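Local coordinates for protein SusD homolog (Bacteroides thetaiotaomicron VPI-5482, PDB 3IHV) that probably binds glycans at the outer membrane of the bacterium and helps in their capture for uptake, at residues 310-315 with 319-324; 424-429 with 460-465; 117-122 with 184-189. All coordinates share one frame; numbering follows the deposited sequence.

Contact 1. Residues 310-315 with 319-324; sequences LDWRED and IRRDLS. With EDO (1,2-ethanediol), chain G.
R321 sends its CG anti to the backbone N (chi1 -179°), which lays the first carbons of the side chain along W312, and a bend at chi3 (55°) then turns the guanidinium toward the backbone of 312-315. The indole of W312 rests on R321 of helix 320-324: R321 CA sits over its six-membered ring, 3.6 Å from the centroid, a CH-pi contact, and R321 CB lies over the same plane. A large flat ring suits this place because its broad face can take the CA and CB of R321; the ring of Y461 also stacks with the indole, while D318 takes the NE1 hydrogen. R321 NH1 donates to D315 O at 2.7 Å, within the guanidinium plane but from above the carbonyl plane, and more weakly to W312 O at 2.9 Å. Arginine is apt here, long enough to pass the ring and still reach two carbonyls. R313, extended, forms a salt bridge with D353 through NH2 and also holds ethanediol, probably from the crystallisation liquor, by NE to O1 (2.9 Å, nearly straight) and NH2 to O2. Two short helices, 306-313 and 320-324, are thus joined by a tight connection within the SusD-family region, R321 bridging W312 O and D315 O, the latter in that connection.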
loop_
_atom_site.group_PDB
_atom_site.type_symbol
_atom_site.label_atom_id
_atom_site.label_comp_id
_atom_site.label_asym_id
_atom_site.label_seq_id
_atom_site.Cartn_x
_atom_site.Cartn_y
_atom_site.Cartn_z
ATOM N N LEU A 310 -3.105 11.410 19.597
ATOM C CA LEU A 310 -3.922 11.630 20.794
ATOM C C LEU A 310 -5.053 10.592 20.912
ATOM O O LEU A 310 -5.283 10.062 22.018
ATOM C CB LEU A 310 -4.440 13.067 20.840
ATOM C CG LEU A 310 -3.355 14.145 20.929
ATOM C CD1 LEU A 310 -3.988 15.556 20.845
ATOM C CD2 LEU A 310 -2.471 14.047 22.185
ATOM N N ASP A 311 -5.761 10.315 19.810
ATOM C CA ASP A 311 -6.847 9.319 19.837
ATOM C C ASP A 311 -6.298 7.977 20.261
ATOM O O ASP A 311 -6.823 7.337 21.160
ATOM C CB ASP A 311 -7.516 9.124 18.488
ATOM C CG ASP A 311 -8.380 10.277 18.098
ATOM O OD1 ASP A 311 -8.703 11.100 18.986
ATOM O OD2 ASP A 311 -8.687 10.375 16.890
ATOM N N TRP A 312 -5.190 7.591 19.645
ATOM C CA TRP A 312 -4.630 6.264 19.894
ATOM C C TRP A 312 -4.085 6.117 21.301
ATOM O O TRP A 312 -4.137 5.034 21.873
ATOM C CB TRP A 312 -3.493 5.970 18.917
ATOM C CG TRP A 312 -3.352 4.525 18.550
ATOM C CD1 TRP A 312 -3.897 3.451 19.184
ATOM C CD2 TRP A 312 -2.543 3.999 17.482
ATOM N NE1 TRP A 312 -3.526 2.299 18.541
ATOM C CE2 TRP A 312 -2.699 2.601 17.496
ATOM C CE3 TRP A 312 -1.733 4.584 16.496
ATOM C CZ2 TRP A 312 -2.056 1.762 16.570
ATOM C CZ3 TRP A 312 -1.115 3.768 15.571
ATOM C CH2 TRP A 312 -1.265 2.366 15.618
ATOM N N ARG A 313 -3.549 7.196 21.877
ATOM C CA ARG A 313 -3.027 7.142 23.236
ATOM C C ARG A 313 -4.078 6.800 24.310
ATOM O O ARG A 313 -3.703 6.354 25.393
ATOM C CB ARG A 313 -2.281 8.417 23.617
ATOM C CG ARG A 313 -0.969 8.544 22.880
ATOM C CD ARG A 313 -0.173 9.767 23.302
ATOM N NE ARG A 313 1.204 9.671 22.792
ATOM C CZ ARG A 313 2.152 10.567 23.020
ATOM N NH1 ARG A 313 1.907 11.629 23.780
ATOM N NH2 ARG A 313 3.373 10.381 22.525
ATOM N N GLU A 314 -5.347 7.041 24.018
ATOM C CA GLU A 314 -6.413 6.660 24.934
ATOM C C GLU A 314 -6.511 5.128 25.136
ATOM O O GLU A 314 -6.858 4.689 26.215
ATOM C CB GLU A 314 -7.753 7.222 24.430
ATOM C CG GLU A 314 -7.823 8.744 24.480
ATOM C CD GLU A 314 -7.674 9.311 25.921
ATOM O OE1 GLU A 314 -8.507 8.983 26.813
ATOM O OE2 GLU A 314 -6.716 10.074 26.176
ATOM N N ASP A 315 -6.207 4.341 24.107
ATOM C CA ASP A 315 -6.242 2.853 24.163
ATOM C C ASP A 315 -4.884 2.331 24.614
ATOM O O ASP A 315 -4.082 1.778 23.828
ATOM C CB ASP A 315 -6.561 2.298 22.782
ATOM C CG ASP A 315 -7.950 2.697 22.296
ATOM O OD1 ASP A 315 -8.705 3.186 23.145
ATOM O OD2 ASP A 315 -8.265 2.482 21.110
ATOM N N ILE A 319 -0.666 -2.420 21.795
ATOM C CA ILE A 319 0.790 -2.432 21.597
ATOM C C ILE A 319 1.213 -1.933 20.217
ATOM O O ILE A 319 2.385 -1.676 19.975
ATOM C CB ILE A 319 1.438 -3.825 21.897
ATOM C CG1 ILE A 319 1.088 -4.861 20.828
ATOM C CG2 ILE A 319 1.085 -4.257 23.344
ATOM C CD1 ILE A 319 1.967 -6.106 20.880
ATOM N N ARG A 320 0.265 -1.795 19.310
ATOM C CA ARG A 320 0.603 -1.383 17.969
ATOM C C ARG A 320 0.989 0.069 17.925
ATOM O O ARG A 320 1.690 0.464 17.021
ATOM C CB ARG A 320 -0.554 -1.580 17.037
ATOM C CG ARG A 320 -0.941 -3.035 16.847
ATOM C CD ARG A 320 -2.240 -3.175 16.091
ATOM N NE ARG A 320 -3.361 -2.649 16.878
ATOM C CZ ARG A 320 -4.649 -2.750 16.524
ATOM N NH1 ARG A 320 -5.006 -3.362 15.413
ATOM N NH2 ARG A 320 -5.591 -2.252 17.283
ATOM N N ARG A 321 0.489 0.859 18.868
ATOM C CA ARG A 321 0.719 2.313 18.858
ATOM C C ARG A 321 2.215 2.656 18.872
ATOM O O ARG A 321 2.692 3.310 17.968
ATOM C CB ARG A 321 -0.026 2.984 19.993
ATOM C CG ARG A 321 0.133 4.549 20.045
ATOM C CD ARG A 321 -0.647 5.208 21.217
ATOM N NE ARG A 321 -0.198 4.559 22.436
ATOM C CZ ARG A 321 -0.841 3.602 23.099
ATOM N NH1 ARG A 321 -2.062 3.169 22.732
ATOM N NH2 ARG A 321 -0.248 3.058 24.137
ATOM N N ASP A 322 2.930 2.176 19.864
ATOM C CA ASP A 322 4.375 2.408 19.945
ATOM C C ASP A 322 5.191 1.697 18.857
ATOM O O ASP A 322 6.319 2.114 18.569
ATOM C CB ASP A 322 4.903 2.024 21.324
ATOM C CG ASP A 322 4.328 2.891 22.408
ATOM O OD1 ASP A 322 4.085 4.091 22.160
ATOM O OD2 ASP A 322 4.110 2.380 23.511
ATOM N N LEU A 323 4.656 0.610 18.296
ATOM C CA LEU A 323 5.312 -0.085 17.205
ATOM C C LEU A 323 5.102 0.606 15.884
ATOM O O LEU A 323 5.895 0.381 14.969
ATOM C CB LEU A 323 4.845 -1.532 17.101
ATOM C CG LEU A 323 5.339 -2.412 18.227
ATOM C CD1 LEU A 323 4.606 -3.771 18.269
ATOM C CD2 LEU A 323 6.867 -2.649 18.075
ATOM N N SER A 324 4.071 1.461 15.803
ATOM C CA SER A 324 3.706 2.155 14.584
ATOM C C SER A 324 4.191 3.593 14.433
ATOM O O SER A 324 4.484 4.046 13.307
ATOM C CB SER A 324 2.171 2.156 14.466
ATOM O OG SER A 324 1.664 0.829 14.364
HETATM C C1 EDO G . 2.900 6.941 20.057
HETATM O O1 EDO G . 1.938 7.438 21.013
HETATM C C2 EDO G . 4.068 7.866 19.833
HETATM O O2 EDO G . 4.674 8.223 21.075
#

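Contact 2. Residues 424-429 with 460-465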
loop_
_atom_site.group_PDB
_atom_site.type_symbol
_atom_site.label_atom_id
_atom_site.label_comp_id
_atom_site.label_asym_id
_atom_site.label_seq_id
_atom_site.Cartn_x
_atom_site.Cartn_y
_atom_site.Cartn_z
ATOM N N ASN A 424 -12.093 -8.972 15.907
ATOM C CA ASN A 424 -11.523 -9.308 17.241
ATOM C C ASN A 424 -10.214 -10.086 17.139
ATOM O O ASN A 424 -9.341 -9.908 17.988
ATOM C CB ASN A 424 -12.558 -9.947 18.142
ATOM C CG ASN A 424 -13.574 -8.941 18.655
ATOM O OD1 ASN A 424 -13.284 -7.737 18.708
ATOM N ND2 ASN A 424 -14.760 -9.418 19.007
ATOM N N ALA A 425 -10.007 -10.845 16.055
ATOM C CA ALA A 425 -8.712 -11.531 15.881
ATOM C C ALA A 425 -7.631 -10.489 15.739
ATOM O O ALA A 425 -6.541 -10.601 16.347
ATOM C CB ALA A 425 -8.703 -12.437 14.655
ATOM N N VAL A 426 -7.937 -9.469 14.936
ATOM C CA VAL A 426 -7.013 -8.371 14.728
ATOM C C VAL A 426 -6.759 -7.561 16.027
ATOM O O VAL A 426 -5.602 -7.268 16.360
ATOM C CB VAL A 426 -7.458 -7.457 13.596
ATOM C CG1 VAL A 426 -6.550 -6.226 13.520
ATOM C CG2 VAL A 426 -7.431 -8.241 12.283
ATOM N N ARG A 427 -7.812 -7.254 16.762
ATOM C CA ARG A 427 -7.679 -6.517 18.029
ATOM C C ARG A 427 -6.866 -7.323 19.064
ATOM O O ARG A 427 -6.010 -6.781 19.770
ATOM C CB ARG A 427 -9.057 -6.274 18.646
ATOM C CG ARG A 427 -10.105 -5.548 17.816
ATOM C CD ARG A 427 -10.112 -4.131 17.956
ATOM N NE ARG A 427 -10.221 -3.685 19.360
ATOM C CZ ARG A 427 -9.745 -2.511 19.762
ATOM N NH1 ARG A 427 -9.206 -1.673 18.872
ATOM N NH2 ARG A 427 -9.783 -2.172 21.043
ATOM N N ARG A 428 -7.130 -8.619 19.163
ATOM C CA ARG A 428 -6.413 -9.437 20.133
ATOM C C ARG A 428 -4.914 -9.455 19.845
ATOM O O ARG A 428 -4.081 -9.316 20.727
ATOM C CB ARG A 428 -7.003 -10.854 20.131
ATOM C CG ARG A 428 -8.410 -10.855 20.738
ATOM C CD ARG A 428 -9.124 -12.159 20.526
ATOM N NE ARG A 428 -10.446 -12.146 21.109
ATOM C CZ ARG A 428 -11.249 -13.209 21.191
ATOM N NH1 ARG A 428 -10.868 -14.395 20.714
ATOM N NH2 ARG A 428 -12.449 -13.092 21.757
ATOM N N ARG A 429 -4.559 -9.663 18.583
ATOM C CA ARG A 429 -3.148 -9.671 18.246
ATOM C C ARG A 429 -2.560 -8.277 18.570
ATOM O O ARG A 429 -1.427 -8.181 19.084
ATOM C CB ARG A 429 -2.968 -10.060 16.768
ATOM C CG ARG A 429 -1.564 -10.407 16.356
ATOM C CD ARG A 429 -0.746 -9.201 15.947
ATOM N NE ARG A 429 -1.226 -8.607 14.729
ATOM C CZ ARG A 429 -0.871 -8.961 13.497
ATOM N NH1 ARG A 429 -0.015 -9.967 13.282
ATOM N NH2 ARG A 429 -1.360 -8.293 12.469
ATOM N N SER A 460 -7.057 2.208 10.663
ATOM C CA SER A 460 -5.982 3.133 10.998
ATOM C C SER A 460 -5.044 2.519 12.018
ATOM O O SER A 460 -3.826 2.593 11.849
ATOM C CB SER A 460 -6.525 4.492 11.456
ATOM O OG SER A 460 -7.064 4.463 12.757
ATOM N N TYR A 461 -5.574 1.879 13.066
ATOM C CA TYR A 461 -4.730 1.257 14.107
ATOM C C TYR A 461 -3.941 0.053 13.612
ATOM O O TYR A 461 -2.801 -0.173 14.060
ATOM C CB TYR A 461 -5.555 0.890 15.350
ATOM C CG TYR A 461 -6.200 2.078 16.070
ATOM C CD1 TYR A 461 -5.698 3.376 15.953
ATOM C CD2 TYR A 461 -7.218 1.873 16.978
ATOM C CE1 TYR A 461 -6.247 4.430 16.659
ATOM C CE2 TYR A 461 -7.756 2.920 17.715
ATOM C CZ TYR A 461 -7.269 4.192 17.548
ATOM O OH TYR A 461 -7.816 5.223 18.276
ATOM N N GLU A 462 -4.506 -0.680 12.649
ATOM C CA GLU A 462 -3.821 -1.861 12.162
ATOM C C GLU A 462 -2.815 -1.579 11.057
ATOM O O GLU A 462 -1.707 -2.158 11.037
ATOM C CB GLU A 462 -4.844 -2.889 11.652
ATOM C CG GLU A 462 -4.199 -4.179 11.136
ATOM C CD GLU A 462 -3.357 -4.929 12.169
ATOM O OE1 GLU A 462 -3.550 -4.744 13.421
ATOM O OE2 GLU A 462 -2.445 -5.682 11.728
ATOM N N LEU A 463 -3.197 -0.695 10.143
ATOM C CA LEU A 463 -2.481 -0.503 8.884
ATOM C C LEU A 463 -1.837 0.875 8.677
ATOM O O LEU A 463 -1.434 1.197 7.566
ATOM C CB LEU A 463 -3.491 -0.744 7.748
ATOM C CG LEU A 463 -4.214 -2.084 7.756
ATOM C CD1 LEU A 463 -5.426 -2.024 6.792
ATOM C CD2 LEU A 463 -3.288 -3.182 7.362
ATOM N N SER A 464 -1.737 1.680 9.735
ATOM C CA SER A 464 -1.238 3.034 9.619
ATOM C C SER A 464 0.035 3.101 8.816
ATOM O O SER A 464 0.889 2.257 8.988
ATOM C CB SER A 464 -0.994 3.660 11.009
ATOM O OG SER A 464 -0.034 2.955 11.779
ATOM N N PHE A 465 0.103 4.085 7.885
ATOM C CA PHE A 465 1.309 4.390 7.113
ATOM C C PHE A 465 1.643 3.359 6.014
ATOM O O PHE A 465 2.581 3.579 5.249
ATOM C CB PHE A 465 2.514 4.651 8.025
ATOM C CG PHE A 465 2.156 5.434 9.241
ATOM C CD1 PHE A 465 1.523 6.675 9.121
ATOM C CD2 PHE A 465 2.400 4.924 10.518
ATOM C CE1 PHE A 465 1.145 7.375 10.256
ATOM C CE2 PHE A 465 2.007 5.633 11.640
ATOM C CZ PHE A 465 1.364 6.849 11.507
HETATM O O HOH W 1 -3.140 -6.700 15.123
#
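This is a buried, polar helix-helix contact, joining helix 417-430 to the last turns of helix 448-463 through a salt bridge and a shared water. R429 NH2 meets E462 OE2 at 2.9 Å; the planes of the two flat groups are nearly parallel, 10° apart, with NH2 on the syn side but tilted out of the carboxylate plane, and the bond is bent (138° at the hydrogen). R429 reaches this position by folding at chi2 and chi3, which curls the guanidinium toward E462. A water ties the pair together: it donates to V426 O and to E462 OE1, the latter at 2.6 Å, and accepts from R429 NE at 2.7 Å. V426 packs beside the carboxylate, its CG1 3.3 Å from E462 OE1; a short branched residue lets the glutamate come close to the helix. R427 NH1 lies at the ring edge of Y461, a loose contact; its charge is paired with E458. E462 also receives R320 at OE1 and R396 at OE2, while R429 NH1 is bound by E258. With three arginines gathered round one buried carboxylate, E462 is probably held ionised, and probably links the parts of the fold that carry those arginines.

Contact 3. Residues 117-122 with 184-189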
loop_
_atom_site.group_PDB
_atom_site.type_symbol
_atom_site.label_atom_id
_atom_site.label_comp_id
_atom_site.label_asym_id
_atom_site.label_seq_id
_atom_site.Cartn_x
_atom_site.Cartn_y
_atom_site.Cartn_z
ATOM N N ILE A 117 0.885 -18.151 -15.679
ATOM C CA ILE A 117 -0.207 -17.430 -16.304
ATOM C C ILE A 117 -1.021 -16.769 -15.217
ATOM O O ILE A 117 -1.371 -15.587 -15.319
ATOM C CB ILE A 117 -1.093 -18.363 -17.191
ATOM C CG1 ILE A 117 -0.324 -18.747 -18.471
ATOM C CG2 ILE A 117 -2.451 -17.689 -17.534
ATOM C CD1 ILE A 117 -0.890 -19.987 -19.227
ATOM N N ALA A 118 -1.309 -17.523 -14.154
ATOM C CA ALA A 118 -2.078 -16.996 -13.044
ATOM C C ALA A 118 -1.368 -15.814 -12.369
ATOM O O ALA A 118 -2.010 -14.828 -11.985
ATOM C CB ALA A 118 -2.352 -18.146 -12.007
ATOM N N GLU A 119 -0.062 -15.941 -12.150
ATOM C CA GLU A 119 0.760 -14.868 -11.552
ATOM C C GLU A 119 0.757 -13.623 -12.407
ATOM O O GLU A 119 0.589 -12.520 -11.892
ATOM C CB GLU A 119 2.199 -15.320 -11.305
ATOM C CG GLU A 119 2.317 -16.417 -10.267
ATOM C CD GLU A 119 3.753 -16.814 -10.046
ATOM O OE1 GLU A 119 4.550 -15.903 -9.703
ATOM O OE2 GLU A 119 4.103 -18.013 -10.216
ATOM N N ALA A 120 0.884 -13.785 -13.708
ATOM C CA ALA A 120 0.882 -12.627 -14.609
ATOM C C ALA A 120 -0.461 -11.952 -14.632
ATOM O O ALA A 120 -0.538 -10.710 -14.698
ATOM C CB ALA A 120 1.328 -13.048 -16.051
ATOM N N ARG A 121 -1.528 -12.739 -14.631
ATOM C CA ARG A 121 -2.871 -12.202 -14.623
ATOM C C ARG A 121 -3.146 -11.494 -13.295
ATOM O O ARG A 121 -3.832 -10.464 -13.301
ATOM C CB ARG A 121 -3.930 -13.286 -14.898
ATOM C CG ARG A 121 -3.891 -13.832 -16.307
ATOM C CD ARG A 121 -5.129 -14.661 -16.676
ATOM N NE ARG A 121 -6.331 -13.830 -16.782
ATOM C CZ ARG A 121 -7.527 -14.262 -17.196
ATOM N NH1 ARG A 121 -7.719 -15.527 -17.534
ATOM N NH2 ARG A 121 -8.542 -13.425 -17.257
ATOM N N ALA A 122 -2.656 -12.048 -12.180
ATOM C CA ALA A 122 -2.827 -11.401 -10.874
ATOM C C ALA A 122 -2.114 -10.043 -10.871
ATOM O O ALA A 122 -2.664 -9.054 -10.401
ATOM C CB ALA A 122 -2.329 -12.300 -9.723
ATOM N N GLN A 184 3.758 -27.477 -3.997
ATOM C CA GLN A 184 4.881 -28.355 -4.257
ATOM C C GLN A 184 5.229 -28.358 -5.753
ATOM O O GLN A 184 5.871 -29.280 -6.225
ATOM C CB GLN A 184 4.657 -29.756 -3.658
ATOM C CG GLN A 184 4.634 -29.687 -2.080
ATOM C CD GLN A 184 4.696 -31.056 -1.392
ATOM O OE1 GLN A 184 5.091 -32.058 -1.988
ATOM N NE2 GLN A 184 4.309 -31.088 -0.114
ATOM N N TYR A 185 4.820 -27.310 -6.485
ATOM C CA TYR A 185 5.170 -27.151 -7.919
ATOM C C TYR A 185 6.344 -26.180 -8.137
ATOM O O TYR A 185 7.316 -26.488 -8.839
ATOM C CB TYR A 185 3.969 -26.650 -8.705
ATOM C CG TYR A 185 2.769 -27.543 -8.548
ATOM C CD1 TYR A 185 2.736 -28.794 -9.121
ATOM C CD2 TYR A 185 1.661 -27.114 -7.831
ATOM C CE1 TYR A 185 1.624 -29.626 -8.964
ATOM C CE2 TYR A 185 0.557 -27.926 -7.672
ATOM C CZ TYR A 185 0.540 -29.158 -8.229
ATOM O OH TYR A 185 -0.587 -29.931 -8.054
ATOM N N ARG A 186 6.253 -25.013 -7.534
ATOM C CA ARG A 186 7.287 -23.988 -7.649
ATOM C C ARG A 186 8.424 -24.208 -6.622
ATOM O O ARG A 186 8.173 -24.528 -5.483
ATOM C CB ARG A 186 6.666 -22.609 -7.499
ATOM C CG ARG A 186 5.699 -22.249 -8.669
ATOM C CD ARG A 186 5.040 -20.916 -8.454
ATOM N NE ARG A 186 4.168 -20.964 -7.287
ATOM C CZ ARG A 186 3.387 -19.969 -6.894
ATOM N NH1 ARG A 186 3.366 -18.848 -7.563
ATOM N NH2 ARG A 186 2.639 -20.089 -5.806
ATOM N N GLU A 187 9.676 -24.048 -7.015
ATOM C CA GLU A 187 10.741 -24.271 -6.023
ATOM C C GLU A 187 10.664 -23.252 -4.891
ATOM O O GLU A 187 10.981 -23.571 -3.759
ATOM C CB GLU A 187 12.132 -24.299 -6.642
ATOM C CG GLU A 187 12.531 -23.080 -7.413
ATOM C CD GLU A 187 14.030 -23.078 -7.778
ATOM O OE1 GLU A 187 14.770 -23.980 -7.287
ATOM O OE2 GLU A 187 14.446 -22.164 -8.541
ATOM N N SER A 188 10.215 -22.047 -5.209
ATOM C CA SER A 188 10.062 -20.982 -4.236
ATOM C C SER A 188 8.930 -20.079 -4.673
ATOM O O SER A 188 8.834 -19.750 -5.855
ATOM C CB SER A 188 11.355 -20.160 -4.221
ATOM O OG SER A 188 11.197 -18.926 -3.568
ATOM N N ASN A 189 8.070 -19.675 -3.752
ATOM C CA ASN A 189 7.050 -18.702 -4.098
ATOM C C ASN A 189 7.168 -17.425 -3.248
ATOM O O ASN A 189 6.246 -16.620 -3.233
ATOM C CB ASN A 189 5.625 -19.313 -4.072
ATOM C CG ASN A 189 5.255 -19.859 -2.728
ATOM O OD1 ASN A 189 5.404 -19.176 -1.726
ATOM N ND2 ASN A 189 4.733 -21.085 -2.701
#
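E119 and R186 account for all the surface buried here, in nearly equal shares, and they approach from opposite directions, E119 OE2 meeting the guanidinium of R186 at its edge. R186 NH1 lies 2.9 Å from E119 OE2, a salt bridge whose hydrogen bond is weak, with an angle of 147° at the hydrogen. The carboxylate and guanidinium planes stand 71° apart, so the two groups do not pair side by side through two parallel bonds; a single nitrogen reaches a single oxygen. That oxygen, E119 OE2, also lies 3.5 Å from R186 CD, beside the bend of the arginine chain. E119 extends beyond CG (chi2 -179°), carrying its acid well clear of the helix backbone, while R186 bends at chi3 (-65°), which swings NH1 alongside E119 OE2. The contact fastens the loop between helices 159-176 and 195-210 to the middle of the long helix 107-135, within a largely helical part of the chain whose sequence family belongs to the TPR clan. Long side chains suit the place, because the nearest CA atoms of the two segments, those of E119 and N189, are 10.5 Å apart. Each charge has further partners: E119 OE2 also receives R192, its OE1 is bonded to the hydroxyl of Y28, and R186 NE is paired with D183. Replacing E119 by alanine removes the carboxylate, which would probably leave R186 NH1 and R192 without their acidic mate and open a gap between helix and loop. N189 CB lies over one face of the R186 guanidinium, 3.5 Å above the plane and toward its rim, which probably helps limit its turning.

Contacts 1 and 2 adjoin, their centres 11 Å apart, and are bound directly: R320 NH1 of contact 1 reaches E462 OE1 of contact 2 at 2.8 Å, and W312 CZ2 packs against Y461 O at 3.3 Å. Helix 448-463 thus serves both, linking the corner of 310-324 to helix 417-430. Contact 3 stands apart, its centre about 38 Å from that of contact 1 and 29 Å from that of contact 2, and lies in the N-terminal part of the chain, across the chain's centre from contact 1. None of the residues bound to the two sodium ions belongs to these segments, and the ethanediol at contact 1, probably from the crystallisation liquor, is no evidence of a sugar site.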